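Local coordinates for putative methyltransferase protein (Bacteroides fragilis, PDB 5BP9) that probably acts as an S-adenosylmethionine-dependent methyltransferase and is bound here to S-adenosyl-L-homocysteine, the demethylated form of the cofactor, at residues 95-100 / 163-168; 102-107 / 123-128. One frame throughout, in Å; residues are numbered along the deposited sequence.

Contact 1: 95-100 / 163-168. With SAH (S-adenosyl-L-homocysteine), chain D.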
ATOM      1  N   ARG A  95      -8.483   5.573   8.875  1.00 17.61           N
ATOM      2  CA  ARG A  95      -9.537   5.291   9.846  1.00 17.45           C
ATOM      3  C   ARG A  95     -10.868   5.069   9.141  1.00 17.07           C
ATOM      4  O   ARG A  95     -11.636   4.162   9.501  1.00 18.96           O
ATOM      5  CB  ARG A  95      -9.671   6.435  10.876  1.00 25.26           C
ATOM      6  CG  ARG A  95      -8.454   6.663  11.748  1.00 28.03           C
ATOM      7  CD  ARG A  95      -8.767   7.609  12.909  1.00 39.84           C
ATOM      8  NE  ARG A  95      -9.358   8.895  12.494  1.00 32.11           N
ATOM      9  CZ  ARG A  95      -8.700  10.046  12.297  1.00 29.57           C
ATOM     10  NH1 ARG A  95      -7.377  10.138  12.431  1.00 40.34           N
ATOM     11  NH2 ARG A  95      -9.380  11.133  11.939  1.00 35.81           N
ATOM     12  N   THR A  96     -11.137   5.896   8.127  1.00 17.62           N
ATOM     13  CA  THR A  96     -12.378   5.847   7.379  1.00 18.03           C
ATOM     14  C   THR A  96     -12.489   4.500   6.669  1.00 17.45           C
ATOM     15  O   THR A  96     -13.517   3.832   6.711  1.00 17.37           O
ATOM     16  CB  THR A  96     -12.453   7.007   6.354  1.00 17.30           C
ATOM     17  OG1 THR A  96     -12.394   8.264   7.055  1.00 19.50           O
ATOM     18  CG2 THR A  96     -13.737   6.928   5.521  1.00 18.43           C
ATOM     19  N   ALA A  97     -11.406   4.095   6.022  1.00 14.71           N
ATOM     20  CA  ALA A  97     -11.382   2.807   5.346  1.00 14.43           C
ATOM     21  C   ALA A  97     -11.569   1.601   6.270  1.00 13.90           C
ATOM     22  O   ALA A  97     -12.341   0.714   5.942  1.00 15.93           O
ATOM     23  CB  ALA A  97     -10.094   2.677   4.536  1.00 15.80           C
ATOM     24  N   LEU A  98     -10.874   1.558   7.407  1.00 14.55           N
ATOM     25  CA  LEU A  98     -11.023   0.450   8.339  1.00 16.21           C
ATOM     26  C   LEU A  98     -12.439   0.295   8.856  1.00 16.36           C
ATOM     27  O   LEU A  98     -12.945  -0.816   8.929  1.00 19.97           O
ATOM     28  CB  LEU A  98     -10.041   0.550   9.524  1.00 17.08           C
ATOM     29  CG  LEU A  98      -8.549   0.561   9.200  1.00 20.83           C
ATOM     30  CD1 LEU A  98      -7.757   0.374  10.482  1.00 29.03           C
ATOM     31  CD2 LEU A  98      -8.140  -0.471   8.152  1.00 22.57           C
ATOM     32  N   ALA A  99     -13.093   1.417   9.164  1.00 16.14           N
ATOM     33  CA  ALA A  99     -14.473   1.386   9.641  1.00 17.45           C
ATOM     34  C   ALA A  99     -15.461   0.840   8.606  1.00 18.08           C
ATOM     35  O   ALA A  99     -16.484   0.220   8.974  1.00 23.09           O
ATOM     36  CB  ALA A  99     -14.873   2.775  10.108  1.00 22.23           C
HETATM   37  N   MSE A 100     -15.148   1.050   7.325  1.00 15.65           N
HETATM   38  CA  MSE A 100     -15.978   0.608   6.203  1.00 18.51           C
HETATM   39  C   MSE A 100     -15.726  -0.823   5.778  1.00 18.52           C
HETATM   40  O   MSE A 100     -16.536  -1.396   5.068  1.00 20.47           O
HETATM   41  CB  MSE A 100     -15.686   1.463   4.954  1.00 20.86           C
HETATM   42  CG  MSE A 100     -16.299   2.821   5.077  1.00 24.45           C
HETATM   43 SE   MSE A 100     -15.525   3.842   3.591  1.00 24.86          SE
HETATM   44  CE  MSE A 100     -16.548   2.937   2.206  1.00 19.91           C
ATOM     45  N   THR A 163     -13.556  -7.274   0.974  1.00 15.43           N
ATOM     46  CA  THR A 163     -12.900  -5.949   0.992  1.00 13.51           C
ATOM     47  C   THR A 163     -11.402  -6.151   0.797  1.00 12.72           C
ATOM     48  O   THR A 163     -10.794  -6.997   1.463  1.00 13.71           O
ATOM     49  CB  THR A 163     -13.127  -5.188   2.311  1.00 15.39           C
ATOM     50  OG1 THR A 163     -14.514  -5.189   2.652  1.00 17.24           O
ATOM     51  CG2 THR A 163     -12.697  -3.735   2.184  1.00 16.74           C
ATOM     52  N   ILE A 164     -10.839  -5.393  -0.133  1.00 13.79           N
ATOM     53  CA  ILE A 164      -9.391  -5.348  -0.355  1.00 13.49           C
ATOM     54  C   ILE A 164      -8.902  -3.949   0.025  1.00 11.84           C
ATOM     55  O   ILE A 164      -9.366  -2.957  -0.537  1.00 13.56           O
ATOM     56  CB  ILE A 164      -9.028  -5.704  -1.798  1.00 12.46           C
ATOM     57  CG1 ILE A 164      -9.521  -7.151  -2.108  1.00 13.88           C
ATOM     58  CG2 ILE A 164      -7.514  -5.559  -2.002  1.00 12.99           C
ATOM     59  CD1 ILE A 164      -9.250  -7.629  -3.523  1.00 15.83           C
ATOM     60  N   LEU A 165      -7.998  -3.887   1.008  1.00 11.63           N
ATOM     61  CA  LEU A 165      -7.484  -2.615   1.532  1.00 12.72           C
ATOM     62  C   LEU A 165      -6.106  -2.329   0.974  1.00 13.81           C
ATOM     63  O   LEU A 165      -5.197  -3.130   1.133  1.00 15.16           O
ATOM     64  CB  LEU A 165      -7.381  -2.641   3.060  1.00 14.50           C
ATOM     65  CG  LEU A 165      -8.662  -2.789   3.854  1.00 16.60           C
ATOM     66  CD1 LEU A 165      -8.336  -2.862   5.336  1.00 20.24           C
ATOM     67  CD2 LEU A 165      -9.588  -1.620   3.566  1.00 22.10           C
HETATM   68  N   MSE A 166      -5.981  -1.174   0.309  1.00 13.77           N
HETATM   69  CA  MSE A 166      -4.690  -0.692  -0.181  0.70 14.30           C
HETATM   70  C   MSE A 166      -4.506   0.693   0.350  1.00 14.82           C
HETATM   71  O   MSE A 166      -4.971   1.689  -0.236  1.00 15.13           O
HETATM   72  CB  MSE A 166      -4.736  -0.773  -1.671  0.70 13.63           C
HETATM   73  CG  MSE A 166      -4.812  -2.242  -2.057  0.70 11.66           C
HETATM   74 SE   MSE A 166      -4.919  -2.455  -3.992  0.70 14.16          SE
HETATM   75  CE  MSE A 166      -2.969  -2.301  -4.308  0.70 14.94           C
ATOM     76  N   LEU A 167      -3.846   0.757   1.507  1.00 15.63           N
ATOM     77  CA  LEU A 167      -3.739   1.996   2.293  1.00 16.11           C
ATOM     78  C   LEU A 167      -2.294   2.472   2.454  1.00 20.08           C
ATOM     79  O   LEU A 167      -1.372   1.689   2.328  1.00 28.43           O
ATOM     80  CB  LEU A 167      -4.386   1.786   3.650  1.00 17.44           C
ATOM     81  CG  LEU A 167      -5.871   1.405   3.620  1.00 18.60           C
ATOM     82  CD1 LEU A 167      -6.353   1.159   5.051  1.00 22.10           C
ATOM     83  CD2 LEU A 167      -6.733   2.440   2.927  1.00 22.91           C
HETATM   84  N   MSE A 168      -2.167   3.761   2.759  1.00 19.87           N
HETATM   85  CA  MSE A 168      -0.893   4.466   2.871  0.60 21.54           C
HETATM   86  C   MSE A 168      -0.302   4.603   1.481  1.00 19.02           C
HETATM   87  O   MSE A 168       0.744   4.008   1.138  1.00 21.66           O
HETATM   88  CB  MSE A 168       0.035   3.808   3.882  0.60 28.21           C
HETATM   89  CG  MSE A 168       0.965   4.851   4.491  0.60 36.84           C
HETATM   90 SE   MSE A 168       2.049   5.685   3.068  0.60 35.57          SE
HETATM   91  CE  MSE A 168       2.881   7.050   4.221  0.60 36.76           C
TER
HETATM   92  N   SAH D 303       0.299  -0.633   4.743  1.00 37.50           N
HETATM   93  CA  SAH D 303       1.497  -0.373   5.631  1.00 53.00           C
HETATM   94  CB  SAH D 303       2.833  -0.280   4.878  1.00 50.63           C
HETATM   95  CG  SAH D 303       2.877   0.695   3.701  1.00 39.65           C
HETATM   96  SD  SAH D 303       4.450   0.627   2.893  1.00 22.99           S
HETATM   97  C   SAH D 303       1.305   0.893   6.419  1.00 61.37           C
HETATM   98  O   SAH D 303       0.328   1.611   6.235  1.00 39.48           O
HETATM   99  OXT SAH D 303       2.104   1.264   7.278  1.00 77.23           O
HETATM  100  C5' SAH D 303       4.112  -0.444   1.519  1.00 19.87           C
HETATM  101  C4' SAH D 303       4.240  -1.920   1.877  1.00 15.88           C
HETATM  102  O4' SAH D 303       3.859  -2.694   0.720  1.00 13.82           O
HETATM  103  C3' SAH D 303       5.634  -2.407   2.263  1.00 12.43           C
HETATM  104  O3' SAH D 303       5.575  -3.125   3.517  1.00 13.96           O
HETATM  105  C2' SAH D 303       6.060  -3.287   1.092  1.00 11.84           C
HETATM  106  O2' SAH D 303       6.989  -4.308   1.398  1.00 13.40           O
HETATM  107  C1' SAH D 303       4.738  -3.821   0.591  1.00 11.94           C
HETATM  108  N9  SAH D 303       4.675  -4.276  -0.806  1.00 12.85           N
HETATM  109  C8  SAH D 303       5.239  -3.681  -1.871  1.00 13.85           C
HETATM  110  N7  SAH D 303       4.976  -4.255  -3.006  1.00 14.53           N
HETATM  111  C5  SAH D 303       4.149  -5.307  -2.664  1.00 12.45           C
HETATM  112  C6  SAH D 303       3.516  -6.314  -3.407  1.00 13.22           C
HETATM  113  N6  SAH D 303       3.616  -6.412  -4.744  1.00 13.80           N
HETATM  114  N1  SAH D 303       2.756  -7.228  -2.742  1.00 12.77           N
HETATM  115  C2  SAH D 303       2.661  -7.133  -1.398  1.00 13.35           C
HETATM  116  N3  SAH D 303       3.220  -6.210  -0.596  1.00 12.70           N
HETATM  117  C4  SAH D 303       3.967  -5.323  -1.284  1.00 10.72           C
HETATM  118  O   HOH W   1     -16.130  -2.339   2.341  1.00 58.84           O
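Ala-97 and Leu-98 join helix 92-100 to one face of the central sheet of a Rossmann-like methyltransferase fold, where they meet Leu-165 and Leu-167 of strand 161-166 and the loop that follows it. Leu-165 and Leu-167 are alternate residues, so both side chains leave the backbone on the helix side. The contact is apolar, and no direct hydrogen bond crosses it. Ala-97 presents its single methyl group: CB lies 3.7 Å from Leu-167 CD2, while Leu-165 CD2 is 4.4 Å from the same Ala-97 CB. Leu-98 works through one branch. Its CD2 sits 3.7 Å from Leu-165 CD1 and 3.9 Å from Leu-167 CD1, bridging those two residues. The Leu-98 and Leu-165 side chains cross at about a right angle. Leu-98 has CG beside its backbone N (chi1 -60°); with chi2 near 180° this brings CD2 towards the strand, although its CB does not point there. His-115 and Ala-118 of helix 114-121 also touch Leu-98. At the end of the helix a water donates to Met-100 O (2.9 Å) and to Thr-163 OG1 (3.3 Å), a polar bridge away from the leucine methyls. Just past the strand, residues 167-168 belong to the S-adenosyl-L-homocysteine pocket. Leu-167 O comes to 3.7 Å from SAH N; Arg-85 and Asp-130 bond the ligand. Leu-167 thus faces two ways: its side chain packs on the helix and its carbonyl lies near the ligand amine. Across this contact the helix packs through methyl groups, and one water links the polar atoms at its end.

Contact 2: 102-107 / 123-128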
ATOM      1  N   THR A 102     -15.586  -4.650   5.539  1.00 17.86           N
ATOM      2  CA  THR A 102     -16.471  -5.713   5.991  1.00 17.79           C
ATOM      3  C   THR A 102     -16.119  -7.049   5.379  1.00 17.62           C
ATOM      4  O   THR A 102     -15.391  -7.145   4.386  1.00 18.63           O
ATOM      5  CB  THR A 102     -17.969  -5.408   5.702  1.00 18.46           C
ATOM      6  OG1 THR A 102     -18.251  -5.412   4.294  1.00 21.57           O
ATOM      7  CG2 THR A 102     -18.362  -4.073   6.285  1.00 22.88           C
ATOM      8  N   GLY A 103     -16.675  -8.095   5.978  1.00 18.16           N
ATOM      9  CA  GLY A 103     -16.503  -9.452   5.452  1.00 19.37           C
ATOM     10  C   GLY A 103     -15.061  -9.929   5.572  1.00 15.68           C
ATOM     11  O   GLY A 103     -14.323  -9.556   6.487  1.00 17.23           O
ATOM     12  N   THR A 104     -14.655 -10.734   4.606  1.00 15.30           N
ATOM     13  CA  THR A 104     -13.302 -11.241   4.585  1.00 15.36           C
ATOM     14  C   THR A 104     -12.429 -10.188   3.914  1.00 14.04           C
ATOM     15  O   THR A 104     -12.682  -9.787   2.781  1.00 15.55           O
ATOM     16  CB  THR A 104     -13.219 -12.572   3.852  1.00 16.64           C
ATOM     17  OG1 THR A 104     -14.109 -13.517   4.485  1.00 19.29           O
ATOM     18  CG2 THR A 104     -11.797 -13.121   3.909  1.00 18.54           C
ATOM     19  N   ILE A 105     -11.421  -9.747   4.654  1.00 14.11           N
ATOM     20  CA  ILE A 105     -10.622  -8.571   4.264  1.00 13.61           C
ATOM     21  C   ILE A 105      -9.183  -8.973   3.924  1.00 14.50           C
ATOM     22  O   ILE A 105      -8.570  -9.755   4.661  1.00 14.85           O
ATOM     23  CB  ILE A 105     -10.603  -7.522   5.389  1.00 13.97           C
ATOM     24  CG1 ILE A 105     -12.044  -7.095   5.719  1.00 13.83           C
ATOM     25  CG2 ILE A 105      -9.767  -6.301   5.020  1.00 14.72           C
ATOM     26  CD1 ILE A 105     -12.191  -6.626   7.147  1.00 19.13           C
ATOM     27  N   LEU A 106      -8.671  -8.415   2.820  1.00 12.61           N
ATOM     28  CA  LEU A 106      -7.249  -8.515   2.474  1.00 11.57           C
ATOM     29  C   LEU A 106      -6.552  -7.186   2.759  1.00 11.96           C
ATOM     30  O   LEU A 106      -6.924  -6.147   2.177  1.00 13.44           O
ATOM     31  CB  LEU A 106      -7.065  -8.867   0.981  1.00 12.16           C
ATOM     32  CG  LEU A 106      -5.609  -8.987   0.513  1.00 13.65           C
ATOM     33  CD1 LEU A 106      -4.885 -10.102   1.261  1.00 14.23           C
ATOM     34  CD2 LEU A 106      -5.565  -9.205  -0.991  1.00 15.30           C
ATOM     35  N   ASP A 107      -5.559  -7.231   3.634  1.00 11.99           N
ATOM     36  CA  ASP A 107      -4.690  -6.082   3.927  1.00 13.19           C
ATOM     37  C   ASP A 107      -3.415  -6.204   3.072  1.00 12.15           C
ATOM     38  O   ASP A 107      -2.508  -6.983   3.396  1.00 12.47           O
ATOM     39  CB  ASP A 107      -4.396  -6.064   5.440  1.00 15.36           C
ATOM     40  CG  ASP A 107      -3.591  -4.891   5.885  1.00 18.06           C
ATOM     41  OD1 ASP A 107      -3.268  -4.007   5.075  1.00 19.29           O
ATOM     42  OD2 ASP A 107      -3.268  -4.875   7.100  1.00 19.57           O
ATOM     43  N   GLY A 123     -13.039  -7.599  15.706  1.00 28.47           N
ATOM     44  CA  GLY A 123     -13.587  -8.929  15.457  1.00 28.10           C
ATOM     45  C   GLY A 123     -13.699  -9.281  13.983  1.00 23.25           C
ATOM     46  O   GLY A 123     -14.394 -10.227  13.622  1.00 23.89           O
ATOM     47  N   LYS A 124     -13.012  -8.522  13.113  1.00 21.63           N
ATOM     48  CA  LYS A 124     -13.114  -8.731  11.673  1.00 19.80           C
ATOM     49  C   LYS A 124     -12.131  -9.803  11.196  1.00 18.86           C
ATOM     50  O   LYS A 124     -11.097 -10.046  11.829  1.00 20.44           O
ATOM     51  CB  LYS A 124     -12.916  -7.406  10.911  1.00 18.43           C
ATOM     52  CG  LYS A 124     -14.033  -6.382  11.158  1.00 19.53           C
ATOM     53  CD  LYS A 124     -13.806  -5.058  10.445  1.00 18.23           C
ATOM     54  CE  LYS A 124     -14.871  -4.043  10.806  1.00 18.95           C
ATOM     55  NZ  LYS A 124     -14.638  -2.695  10.206  1.00 20.90           N
ATOM     56  N   GLU A 125     -12.488 -10.421  10.071  1.00 18.24           N
ATOM     57  CA  GLU A 125     -11.685 -11.465   9.441  0.50 17.10           C
ATOM     58  C   GLU A 125     -10.728 -10.828   8.433  1.00 16.52           C
ATOM     59  O   GLU A 125     -11.165 -10.235   7.445  1.00 17.91           O
ATOM     60  CB  GLU A 125     -12.603 -12.461   8.740  0.50 17.46           C
ATOM     61  CG  GLU A 125     -11.911 -13.688   8.179  0.50 21.74           C
ATOM     62  CD  GLU A 125     -12.775 -14.415   7.171  0.50 21.10           C
ATOM     63  OE1 GLU A 125     -12.359 -15.497   6.724  0.50 31.48           O
ATOM     64  OE2 GLU A 125     -13.850 -13.892   6.818  0.50 52.69           O
ATOM     65  N   VAL A 126      -9.429 -10.970   8.684  1.00 15.04           N
ATOM     66  CA  VAL A 126      -8.399 -10.331   7.853  1.00 15.24           C
ATOM     67  C   VAL A 126      -7.241 -11.278   7.539  1.00 15.71           C
ATOM     68  O   VAL A 126      -6.797 -12.064   8.399  1.00 18.20           O
ATOM     69  CB  VAL A 126      -7.897  -8.998   8.464  1.00 18.24           C
ATOM     70  CG1 VAL A 126      -7.320  -9.186   9.856  1.00 21.02           C
ATOM     71  CG2 VAL A 126      -6.867  -8.300   7.577  1.00 16.57           C
ATOM     72  N   SER A 127      -6.802 -11.213   6.275  1.00 13.52           N
ATOM     73  CA  SER A 127      -5.583 -11.844   5.795  1.00 12.53           C
ATOM     74  C   SER A 127      -4.648 -10.710   5.413  1.00 13.65           C
ATOM     75  O   SER A 127      -5.068  -9.770   4.741  1.00 15.70           O
ATOM     76  CB  SER A 127      -5.899 -12.719   4.574  1.00 17.20           C
ATOM     77  OG  SER A 127      -6.657 -13.872   4.951  1.00 25.25           O
ATOM     78  N   ALA A 128      -3.397 -10.773   5.850  1.00 13.22           N
ATOM     79  CA  ALA A 128      -2.424  -9.719   5.548  1.00 13.12           C
ATOM     80  C   ALA A 128      -1.301 -10.310   4.685  1.00 14.46           C
ATOM     81  O   ALA A 128      -0.837 -11.426   4.935  1.00 17.20           O
ATOM     82  CB  ALA A 128      -1.880  -9.150   6.856  1.00 14.39           C
TER
HETATM   83  O   HOH W   2     -15.008  -9.194   9.072  1.00 21.80           O
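Ile-105 and Asp-107 bond through their backbones with Glu-125 and Ser-127, pairing strand 104-108 in parallel with strand 125-130. Ile-105 N donates to Glu-125 O (2.8 Å), Ser-127 N to Ile-105 O (2.8 Å), and Asp-107 N to Ser-127 O (2.8 Å). The first is more bent, at 148° at the hydrogen, against about 170° for the other two. CA-H...O contacts accompany them, with Val-126 CA 3.2 Å from Ile-105 O. Near Gly-103 and Glu-125, a water donates to Gly-103 O (2.7 Å) and accepts from Glu-125 N (3.0 Å), linking the two backbones.

Carbon contacts lie on the face that carries Ile-105, Asp-107, Val-126 and Ala-128. Ile-105 CD1 is 3.9 Å from Lys-124 CB and also meets CD of that lysine. Lys-124 has CG beside its backbone N (chi1 -66°), and its extended chain runs on past the isoleucine until NZ bonds Ala-101 O. Val-126 CG2 reaches Asp-107 CB at 4.0 Å.

Thr-104, Leu-106, Glu-125 and Ser-127 share the other face. Glu-125 extends its carboxylate to Thr-104 OG1, but the modelled separation is too short to trust and the glutamate has two conformers. Ser-127 OG bonds Asp-146.

The two strands and helix 114-121 between them form a beta-alpha-beta unit, as at the start of Rossmann-like methyltransferase domains. The strands lead towards the cofactor site, to which Asp-130 belongs.

Followed from the N terminus, helix 92-100 is the first element in either contact and runs almost directly into strand 104-108. Helix 114-121 and strand 125-130 follow, and contact 2 closes this short beta-alpha-beta loop. The chain continues through helix 133-142 and strand 147-149 before strand 161-166 returns beside strand 104-108, where contact 1 closes a longer loop that encloses the whole of contact 2. Strand 104-108 therefore lies between the two partner strands in one sheet. A probable hydrogen bond from Leu-165 N to Leu-106 O (2.8 Å) joins the contacts where strands 161-166 and 104-108 pair, and Thr-163 OG1 probably bonds Thr-102 O. Together they tie helix 92-100 to three adjacent parallel strands next to the cofactor site.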